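PDB 2VE3: putative cytochrome P450 120 from Synechocystis sp., which binds heme and retinoic acid and, as a member of the cytochrome P450 family, probably acts as a monooxygenase. Local coordinates for residues Q411-L422 with K433-L443; L82-P90 with F193-A201. All coordinates share one frame; numbering follows the deposited sequence.

Contact 1 of 2, residues Q411-L422 with K433-L443; sequences QFDWTLLPGQNL and KDNLRVKLHSL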
loop_
_atom_site.group_PDB
_atom_site.type_symbol
_atom_site.label_atom_id
_atom_site.label_comp_id
_atom_site.label_asym_id
_atom_site.label_seq_id
_atom_site.Cartn_x
_atom_site.Cartn_y
_atom_site.Cartn_z
ATOM N N GLN A 411 13.854 -13.117 -17.532
ATOM C CA GLN A 411 14.885 -12.441 -18.324
ATOM C C GLN A 411 16.212 -12.181 -17.600
ATOM O O GLN A 411 17.265 -12.144 -18.244
ATOM C CB GLN A 411 14.347 -11.111 -18.851
ATOM C CG GLN A 411 13.163 -11.250 -19.769
ATOM C CD GLN A 411 12.497 -9.928 -20.011
ATOM O OE1 GLN A 411 13.123 -8.979 -20.502
ATOM N NE2 GLN A 411 11.217 -9.844 -19.665
ATOM N N PHE A 412 16.172 -11.969 -16.284
ATOM C CA PHE A 412 17.387 -11.558 -15.570
ATOM C C PHE A 412 17.657 -12.277 -14.254
ATOM O O PHE A 412 16.734 -12.650 -13.525
ATOM C CB PHE A 412 17.361 -10.059 -15.255
ATOM C CG PHE A 412 17.296 -9.163 -16.465
ATOM C CD1 PHE A 412 18.459 -8.748 -17.102
ATOM C CD2 PHE A 412 16.060 -8.695 -16.939
ATOM C CE1 PHE A 412 18.395 -7.887 -18.218
ATOM C CE2 PHE A 412 15.986 -7.843 -18.045
ATOM C CZ PHE A 412 17.153 -7.439 -18.688
ATOM N N ASP A 413 18.945 -12.451 -13.965
ATOM C CA ASP A 413 19.422 -12.536 -12.600
ATOM C C ASP A 413 19.873 -11.141 -12.213
ATOM O O ASP A 413 20.094 -10.288 -13.083
ATOM C CB ASP A 413 20.604 -13.493 -12.477
ATOM C CG ASP A 413 20.174 -14.940 -12.448
ATOM O OD1 ASP A 413 19.048 -15.222 -11.981
ATOM O OD2 ASP A 413 20.970 -15.795 -12.887
ATOM N N TRP A 414 20.010 -10.905 -10.915
ATOM C CA TRP A 414 20.551 -9.638 -10.446
ATOM C C TRP A 414 21.347 -9.750 -9.157
ATOM O O TRP A 414 21.168 -10.684 -8.347
ATOM C CB TRP A 414 19.458 -8.558 -10.364
ATOM C CG TRP A 414 18.377 -8.790 -9.336
ATOM C CD1 TRP A 414 18.274 -8.184 -8.112
ATOM C CD2 TRP A 414 17.240 -9.662 -9.447
ATOM N NE1 TRP A 414 17.156 -8.618 -7.463
ATOM C CE2 TRP A 414 16.507 -9.538 -8.250
ATOM C CE3 TRP A 414 16.773 -10.536 -10.442
ATOM C CZ2 TRP A 414 15.322 -10.254 -8.016
ATOM C CZ3 TRP A 414 15.597 -11.247 -10.212
ATOM C CH2 TRP A 414 14.887 -11.101 -9.006
ATOM N N THR A 415 22.240 -8.785 -8.990
ATOM C CA THR A 415 23.122 -8.719 -7.853
ATOM C C THR A 415 22.935 -7.397 -7.147
ATOM O O THR A 415 22.985 -6.333 -7.771
ATOM C CB THR A 415 24.605 -8.840 -8.294
ATOM O OG1 THR A 415 24.739 -9.922 -9.219
ATOM C CG2 THR A 415 25.521 -9.088 -7.115
ATOM N N LEU A 416 22.734 -7.484 -5.837
ATOM C CA LEU A 416 22.719 -6.329 -4.956
ATOM C C LEU A 416 24.152 -5.922 -4.627
ATOM O O LEU A 416 24.844 -6.619 -3.891
ATOM C CB LEU A 416 21.957 -6.648 -3.661
ATOM C CG LEU A 416 20.524 -7.220 -3.723
ATOM C CD1 LEU A 416 19.995 -7.420 -2.326
ATOM C CD2 LEU A 416 19.573 -6.323 -4.482
ATOM N N LEU A 417 24.584 -4.782 -5.154
ATOM C CA LEU A 417 25.974 -4.338 -5.017
ATOM C C LEU A 417 26.472 -4.301 -3.577
ATOM O O LEU A 417 25.723 -3.932 -2.658
ATOM C CB LEU A 417 26.203 -2.994 -5.726
ATOM C CG LEU A 417 25.912 -3.012 -7.233
ATOM C CD1 LEU A 417 26.393 -1.736 -7.888
ATOM C CD2 LEU A 417 26.540 -4.237 -7.908
ATOM N N PRO A 418 27.723 -4.749 -3.365
ATOM C CA PRO A 418 28.323 -4.753 -2.035
ATOM C C PRO A 418 28.527 -3.342 -1.508
ATOM O O PRO A 418 28.621 -2.384 -2.296
ATOM C CB PRO A 418 29.661 -5.472 -2.247
ATOM C CG PRO A 418 29.461 -6.282 -3.499
ATOM C CD PRO A 418 28.618 -5.365 -4.357
ATOM N N GLY A 419 28.548 -3.224 -0.183
ATOM C CA GLY A 419 28.669 -1.933 0.472
ATOM C C GLY A 419 27.594 -0.953 0.035
ATOM O O GLY A 419 27.898 0.044 -0.616
ATOM N N GLN A 420 26.339 -1.267 0.343
ATOM C CA GLN A 420 25.258 -0.270 0.366
ATOM C C GLN A 420 24.466 -0.465 1.644
ATOM O O GLN A 420 24.587 -1.495 2.300
ATOM C CB GLN A 420 24.355 -0.374 -0.858
ATOM C CG GLN A 420 23.677 -1.735 -1.046
ATOM C CD GLN A 420 22.809 -1.750 -2.273
ATOM O OE1 GLN A 420 21.797 -1.035 -2.346
ATOM N NE2 GLN A 420 23.192 -2.555 -3.257
ATOM N N ASN A 421 23.693 0.541 2.022
ATOM C CA ASN A 421 22.750 0.414 3.125
ATOM C C ASN A 421 21.403 -0.136 2.626
ATOM O O ASN A 421 20.702 0.534 1.867
ATOM C CB ASN A 421 22.555 1.777 3.807
ATOM C CG ASN A 421 22.023 1.649 5.191
ATOM O OD1 ASN A 421 21.637 0.571 5.610
ATOM N ND2 ASN A 421 22.006 2.742 5.921
ATOM N N LEU A 422 21.074 -1.364 3.028
ATOM C CA LEU A 422 19.819 -2.030 2.652
ATOM C C LEU A 422 18.783 -1.827 3.751
ATOM O O LEU A 422 17.674 -2.358 3.693
ATOM C CB LEU A 422 20.044 -3.525 2.418
ATOM C CG LEU A 422 20.948 -3.962 1.264
ATOM C CD1 LEU A 422 21.274 -5.471 1.320
ATOM C CD2 LEU A 422 20.329 -3.589 -0.086
ATOM N N LYS A 433 17.505 2.311 2.334
ATOM C CA LYS A 433 18.127 3.642 2.470
ATOM C C LYS A 433 18.966 4.083 1.257
ATOM O O LYS A 433 18.811 5.215 0.778
ATOM C CB LYS A 433 18.921 3.772 3.775
ATOM C CG LYS A 433 19.066 5.230 4.271
ATOM C CD LYS A 433 19.782 5.327 5.603
ATOM C CE LYS A 433 19.078 4.493 6.695
ATOM N NZ LYS A 433 19.809 4.505 8.004
ATOM N N ASP A 434 19.808 3.184 0.740
ATOM C CA ASP A 434 20.641 3.479 -0.432
ATOM C C ASP A 434 20.017 3.180 -1.787
ATOM O O ASP A 434 20.737 2.982 -2.766
ATOM C CB ASP A 434 22.025 2.810 -0.329
ATOM C CG ASP A 434 22.954 3.542 0.632
ATOM O OD1 ASP A 434 22.573 4.623 1.129
ATOM O OD2 ASP A 434 24.056 3.027 0.909
ATOM N N ASN A 435 18.683 3.169 -1.838
ATOM C CA ASN A 435 17.900 3.097 -3.089
ATOM C C ASN A 435 18.122 1.885 -4.002
ATOM O O ASN A 435 17.836 1.949 -5.197
ATOM C CB ASN A 435 18.026 4.380 -3.909
ATOM C CG ASN A 435 17.619 5.617 -3.132
ATOM O OD1 ASN A 435 16.449 5.806 -2.803
ATOM N ND2 ASN A 435 18.592 6.473 -2.841
ATOM N N LEU A 436 18.637 0.800 -3.430
ATOM C CA LEU A 436 18.722 -0.508 -4.089
ATOM C C LEU A 436 19.602 -0.508 -5.326
ATOM O O LEU A 436 19.111 -0.510 -6.464
ATOM C CB LEU A 436 17.330 -1.039 -4.435
ATOM C CG LEU A 436 16.817 -2.379 -3.898
ATOM C CD1 LEU A 436 15.899 -3.007 -4.934
ATOM C CD2 LEU A 436 17.896 -3.355 -3.414
ATOM N N ARG A 437 20.913 -0.527 -5.104
ATOM C CA ARG A 437 21.871 -0.521 -6.198
ATOM C C ARG A 437 22.081 -1.948 -6.667
ATOM O O ARG A 437 22.435 -2.819 -5.874
ATOM C CB ARG A 437 23.194 0.100 -5.752
ATOM C CG ARG A 437 23.044 1.515 -5.225
ATOM C CD ARG A 437 24.382 2.126 -4.802
ATOM N NE ARG A 437 24.220 3.565 -4.588
ATOM C CZ ARG A 437 24.210 4.470 -5.566
ATOM N NH1 ARG A 437 24.372 4.091 -6.829
ATOM N NH2 ARG A 437 24.038 5.760 -5.283
ATOM N N VAL A 438 21.851 -2.174 -7.956
ATOM C CA VAL A 438 21.900 -3.515 -8.560
ATOM C C VAL A 438 22.640 -3.518 -9.897
ATOM O O VAL A 438 22.865 -2.468 -10.485
ATOM C CB VAL A 438 20.473 -4.083 -8.798
ATOM C CG1 VAL A 438 19.716 -4.214 -7.481
ATOM C CG2 VAL A 438 19.690 -3.213 -9.810
ATOM N N LYS A 439 23.046 -4.702 -10.344
ATOM C CA LYS A 439 23.377 -4.944 -11.742
ATOM C C LYS A 439 22.478 -6.083 -12.163
ATOM O O LYS A 439 22.368 -7.074 -11.436
ATOM C CB LYS A 439 24.843 -5.361 -11.907
ATOM C CG LYS A 439 25.785 -4.200 -12.205
ATOM C CD LYS A 439 27.221 -4.531 -11.834
ATOM C CE LYS A 439 28.057 -3.259 -11.696
ATOM N NZ LYS A 439 29.351 -3.566 -11.037
ATOM N N LEU A 440 21.816 -5.937 -13.308
ATOM C CA LEU A 440 21.056 -7.041 -13.884
ATOM C C LEU A 440 21.940 -7.817 -14.862
ATOM O O LEU A 440 22.697 -7.225 -15.635
ATOM C CB LEU A 440 19.778 -6.549 -14.584
ATOM C CG LEU A 440 18.735 -5.657 -13.879
ATOM C CD1 LEU A 440 17.424 -5.659 -14.671
ATOM C CD2 LEU A 440 18.462 -6.033 -12.435
ATOM N N HIS A 441 21.856 -9.139 -14.821
ATOM C CA HIS A 441 22.555 -9.964 -15.797
ATOM C C HIS A 441 21.515 -10.667 -16.649
ATOM O O HIS A 441 20.685 -11.415 -16.126
ATOM C CB HIS A 441 23.459 -11.002 -15.123
ATOM C CG HIS A 441 23.859 -10.655 -13.723
ATOM N ND1 HIS A 441 23.466 -11.407 -12.636
ATOM C CD2 HIS A 441 24.621 -9.649 -13.230
ATOM C CE1 HIS A 441 23.957 -10.872 -11.533
ATOM N NE2 HIS A 441 24.658 -9.802 -11.865
ATOM N N SER A 442 21.571 -10.425 -17.959
ATOM C CA SER A 442 20.634 -11.013 -18.927
ATOM C C SER A 442 20.804 -12.523 -19.098
ATOM O O SER A 442 21.928 -13.044 -19.094
ATOM C CB SER A 442 20.766 -10.318 -20.290
ATOM O OG SER A 442 19.852 -10.861 -21.233
ATOM N N LEU A 443 19.674 -13.209 -19.269
ATOM C CA LEU A 443 19.649 -14.659 -19.477
ATOM C C LEU A 443 19.309 -15.005 -20.924
ATOM O O LEU A 443 19.079 -16.174 -21.253
ATOM C CB LEU A 443 18.635 -15.318 -18.538
ATOM C CG LEU A 443 18.952 -15.431 -17.049
ATOM C CD1 LEU A 443 17.671 -15.596 -16.275
ATOM C CD2 LEU A 443 19.895 -16.590 -16.790
HETATM O O HOH W 1 19.967 0.312 -0.910
#
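Leu-440 holds its CD1 methyl over one face of the Phe-412 ring, 3.9 Å from the centroid and 10° off the normal, a true CH-pi contact. Its other methyl, CD2, turns to Trp-414 and meets CB at 3.4 Å. The Trp-414 CG lies between the backbone N and the carbonyl carbon (chi1 66°), which carries the indole away from strand 437-442 to helix 241-272, where NE1 bonds to Cys-267 O. On the same face Leu-416 CD2 touches Leu-436 CD2 at 3.6 Å and also reaches Val-438 CG1. Asp-413 stands on the opposite face, its OD1 in salt bridges to Arg-277 and Arg-281.

Beyond the strand pairs Gln-420 takes over, its extended chain bringing the amide back against Arg-437. There OE1 accepts from Arg-437 N at 2.9 Å. NE2 donates to Arg-437 O at 2.7 Å and to Leu-417 O, both on lone pairs and close to the amide plane. Asp-434 OD2 receives Asn-421 N at 2.7 Å from above the carboxylate plane. With strand 140-142 on the other side of 437-442, this antiparallel pair is consistent with the beta-3 sheet of P450s. Apolar packing around Phe-412, Trp-414 and Leu-416, with the Trp-414 and Asp-413 bonds, ties the strands to the helices; past Leu-417 the Gln-420 amide bonds both N and O of Arg-437, which fixes its rotation.

Contact 2 of 2, residues L82-P90 with F193-A201; sequences LSTRILLGP and FGKSQRARA
Phe-193 brings the edge of its ring to Ile-86 of helix 82-88, CZ meeting CG2 at 3.9 Å near the ring plane. Leu-87 CD1 approaches the same ring obliquely, 3.7 Å from Phe-193 CE1. The Phe-193 CG is anti to the backbone N (chi1 -179°), and the ring so placed has Gln-197 CG of its own helix over one face. One turn on, Ser-196 offers CB to both methyls of Leu-87, while its OG bonds to Thr-176 O of helix 170-181. The Leu-87 CD2 methyl also lies 3.6 Å from Ser-196 O and reaches Gln-197 CG at 4.1 Å.

Arg-200, extended from CG to NE, then crosses to the C-terminal end of helix 82-88. Its NH1 makes a weak bond to Leu-87 O (3.0 Å, 124° at the hydrogen), Ile-86 O and Gly-89 CA stand over a guanidinium face, and NH2 forms a salt bridge to Asp-246. Replacing it with an alanine would probably leave Asp-246 without this charged mate and Leu-87 O with one donor fewer, though Tyr-177 OH would still bond there. Gly-89 has positive phi, and a CB on it would collide with NH2.

The axes run 18° apart, nearly parallel, consistent with the B' and G helices of a P450. Apolar contact sets Phe-193 and Ser-196 against Ile-86 and Leu-87; further along, a cationic group meets the carbonyl end of helix 82-88, probably easing its negative dipole end.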
loop_
_atom_site.group_PDB
_atom_site.type_symbol
_atom_site.label_atom_id
_atom_site.label_comp_id
_atom_site.label_asym_id
_atom_site.label_seq_id
_atom_site.Cartn_x
_atom_site.Cartn_y
_atom_site.Cartn_z
ATOM N N LEU A 82 -4.003 13.901 10.683
ATOM C CA LEU A 82 -4.550 15.176 10.196
ATOM C C LEU A 82 -4.029 15.601 8.816
ATOM O O LEU A 82 -4.806 16.071 7.968
ATOM C CB LEU A 82 -4.318 16.315 11.229
ATOM C CG LEU A 82 -4.874 17.686 10.794
ATOM C CD1 LEU A 82 -6.372 17.592 10.506
ATOM C CD2 LEU A 82 -4.583 18.816 11.787
ATOM N N SER A 83 -2.720 15.457 8.609
ATOM C CA SER A 83 -2.087 15.760 7.333
ATOM C C SER A 83 -2.643 14.897 6.194
ATOM O O SER A 83 -2.904 15.403 5.105
ATOM C CB SER A 83 -0.575 15.557 7.437
ATOM O OG SER A 83 -0.276 14.219 7.820
ATOM N N THR A 84 -2.802 13.599 6.459
ATOM C CA THR A 84 -3.309 12.636 5.469
ATOM C C THR A 84 -4.739 12.964 5.047
ATOM O O THR A 84 -5.059 12.936 3.863
ATOM C CB THR A 84 -3.295 11.180 6.011
ATOM O OG1 THR A 84 -2.167 10.988 6.866
ATOM C CG2 THR A 84 -3.267 10.166 4.862
ATOM N N ARG A 85 -5.586 13.271 6.020
ATOM C CA ARG A 85 -6.981 13.572 5.743
ATOM C C ARG A 85 -7.137 14.788 4.849
ATOM O O ARG A 85 -7.813 14.708 3.839
ATOM C CB ARG A 85 -7.781 13.716 7.043
ATOM C CG ARG A 85 -8.258 12.364 7.574
ATOM C CD ARG A 85 -9.147 12.495 8.799
ATOM N NE ARG A 85 -8.367 12.893 9.962
ATOM C CZ ARG A 85 -8.439 14.090 10.541
ATOM N NH1 ARG A 85 -9.276 15.016 10.071
ATOM N NH2 ARG A 85 -7.676 14.352 11.593
ATOM N N ILE A 86 -6.451 15.883 5.197
ATOM C CA ILE A 86 -6.455 17.123 4.413
ATOM C C ILE A 86 -5.991 16.914 2.970
ATOM O O ILE A 86 -6.602 17.429 2.031
ATOM C CB ILE A 86 -5.582 18.243 5.095
ATOM C CG1 ILE A 86 -6.176 18.627 6.456
ATOM C CG2 ILE A 86 -5.449 19.450 4.184
ATOM C CD1 ILE A 86 -5.346 19.614 7.287
ATOM N N LEU A 87 -4.926 16.137 2.795
ATOM C CA LEU A 87 -4.322 15.917 1.478
ATOM C C LEU A 87 -5.066 14.917 0.589
ATOM O O LEU A 87 -5.013 15.022 -0.640
ATOM C CB LEU A 87 -2.841 15.530 1.624
ATOM C CG LEU A 87 -1.947 16.686 2.109
ATOM C CD1 LEU A 87 -0.608 16.182 2.630
ATOM C CD2 LEU A 87 -1.743 17.686 0.996
ATOM N N LEU A 88 -5.731 13.944 1.208
ATOM C CA LEU A 88 -6.627 13.033 0.502
ATOM C C LEU A 88 -7.899 13.729 0.021
ATOM O O LEU A 88 -8.382 13.449 -1.077
ATOM C CB LEU A 88 -7.024 11.865 1.410
ATOM C CG LEU A 88 -6.077 10.683 1.612
ATOM C CD1 LEU A 88 -6.651 9.813 2.720
ATOM C CD2 LEU A 88 -5.974 9.906 0.323
ATOM N N GLY A 89 -8.443 14.616 0.857
ATOM C CA GLY A 89 -9.679 15.320 0.562
ATOM C C GLY A 89 -10.885 14.699 1.243
ATOM O O GLY A 89 -10.863 13.502 1.589
ATOM N N PRO A 90 -11.960 15.493 1.429
ATOM C CA PRO A 90 -13.167 14.984 2.086
ATOM C C PRO A 90 -13.975 14.003 1.220
ATOM O O PRO A 90 -14.832 13.289 1.728
ATOM C CB PRO A 90 -13.981 16.260 2.366
ATOM C CG PRO A 90 -13.589 17.208 1.293
ATOM C CD PRO A 90 -12.102 16.908 1.028
ATOM N N PHE A 193 4.552 19.458 4.144
ATOM C CA PHE A 193 3.094 19.567 4.090
ATOM C C PHE A 193 2.560 20.639 3.145
ATOM O O PHE A 193 1.681 20.350 2.340
ATOM C CB PHE A 193 2.501 19.780 5.480
ATOM C CG PHE A 193 0.995 19.865 5.481
ATOM C CD1 PHE A 193 0.223 18.744 5.176
ATOM C CD2 PHE A 193 0.355 21.058 5.778
ATOM C CE1 PHE A 193 -1.178 18.816 5.166
ATOM C CE2 PHE A 193 -1.041 21.138 5.788
ATOM C CZ PHE A 193 -1.815 20.013 5.479
ATOM N N GLY A 194 3.066 21.871 3.253
ATOM C CA GLY A 194 2.634 22.966 2.352
ATOM C C GLY A 194 2.995 22.721 0.895
ATOM O O GLY A 194 2.267 23.113 -0.015
ATOM N N LYS A 195 4.146 22.092 0.665
ATOM C CA LYS A 195 4.534 21.723 -0.684
ATOM C C LYS A 195 3.606 20.650 -1.252
ATOM O O LYS A 195 3.373 20.603 -2.464
ATOM C CB LYS A 195 5.991 21.232 -0.724
ATOM C CG LYS A 195 7.026 22.269 -0.307
ATOM C CD LYS A 195 8.405 21.907 -0.861
ATOM C CE LYS A 195 8.529 22.375 -2.302
ATOM N NZ LYS A 195 9.153 21.363 -3.203
ATOM N N SER A 196 3.100 19.773 -0.379
ATOM C CA SER A 196 2.185 18.716 -0.794
ATOM C C SER A 196 0.807 19.291 -1.038
ATOM O O SER A 196 0.073 18.804 -1.888
ATOM C CB SER A 196 2.098 17.605 0.263
ATOM O OG SER A 196 3.222 16.738 0.149
ATOM N N GLN A 197 0.469 20.318 -0.270
ATOM C CA GLN A 197 -0.769 21.062 -0.456
ATOM C C GLN A 197 -0.829 21.700 -1.832
ATOM O O GLN A 197 -1.870 21.674 -2.480
ATOM C CB GLN A 197 -0.920 22.136 0.615
ATOM C CG GLN A 197 -1.293 21.601 1.964
ATOM C CD GLN A 197 -1.563 22.697 2.964
ATOM O OE1 GLN A 197 -2.666 22.810 3.475
ATOM N NE2 GLN A 197 -0.563 23.513 3.246
ATOM N N ARG A 198 0.299 22.262 -2.259
ATOM C CA ARG A 198 0.446 22.932 -3.542
ATOM C C ARG A 198 0.482 21.896 -4.663
ATOM O O ARG A 198 -0.112 22.093 -5.730
ATOM C CB ARG A 198 1.715 23.828 -3.517
ATOM C CG ARG A 198 2.218 24.329 -4.884
ATOM C CD ARG A 198 1.495 25.595 -5.364
ATOM N NE ARG A 198 1.894 25.960 -6.722
ATOM C CZ ARG A 198 1.162 26.696 -7.553
ATOM N NH1 ARG A 198 -0.013 27.169 -7.171
ATOM N NH2 ARG A 198 1.613 26.962 -8.775
ATOM N N ALA A 199 1.153 20.778 -4.397
ATOM C CA ALA A 199 1.173 19.629 -5.309
ATOM C C ALA A 199 -0.255 19.150 -5.569
ATOM O O ALA A 199 -0.640 18.955 -6.718
ATOM C CB ALA A 199 2.025 18.503 -4.731
ATOM N N ARG A 200 -1.043 18.999 -4.501
ATOM C CA ARG A 200 -2.439 18.531 -4.610
ATOM C C ARG A 200 -3.276 19.487 -5.466
ATOM O O ARG A 200 -4.070 19.042 -6.283
ATOM C CB ARG A 200 -3.067 18.326 -3.223
ATOM C CG ARG A 200 -4.562 18.668 -3.102
ATOM C CD ARG A 200 -5.203 18.098 -1.848
ATOM N NE ARG A 200 -6.661 18.272 -1.870
ATOM C CZ ARG A 200 -7.537 17.327 -2.209
ATOM N NH1 ARG A 200 -7.141 16.089 -2.537
ATOM N NH2 ARG A 200 -8.825 17.620 -2.211
ATOM N N ALA A 201 -3.088 20.792 -5.266
ATOM C CA ALA A 201 -3.824 21.811 -6.028
ATOM C C ALA A 201 -3.515 21.696 -7.514
ATOM O O ALA A 201 -4.420 21.719 -8.357
ATOM C CB ALA A 201 -3.488 23.216 -5.524
#

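The two contacts are separate: their centres lie 34 Å apart and their nearest atoms about 17 Å. Helix 241-272 relates them, since Asp-246, Leu-249 and Leu-250 near its start meet contact 2, whereas Cys-267, Leu-268 and Leu-270 near its end meet contact 1. Only contact 2 borders the bound retinoic acid, through residues of helix 82-88 that point away from 193-201: Thr-84 touches it, and the Leu-88 side chain lies about 4 Å from it and about 8 Å from the heme. Contact 1, centred 23 Å from the middle of the chain, is a surface element away from these sites. It follows helix 394-411, which begins shortly after Cys-391, the probable axial ligand of the heme iron.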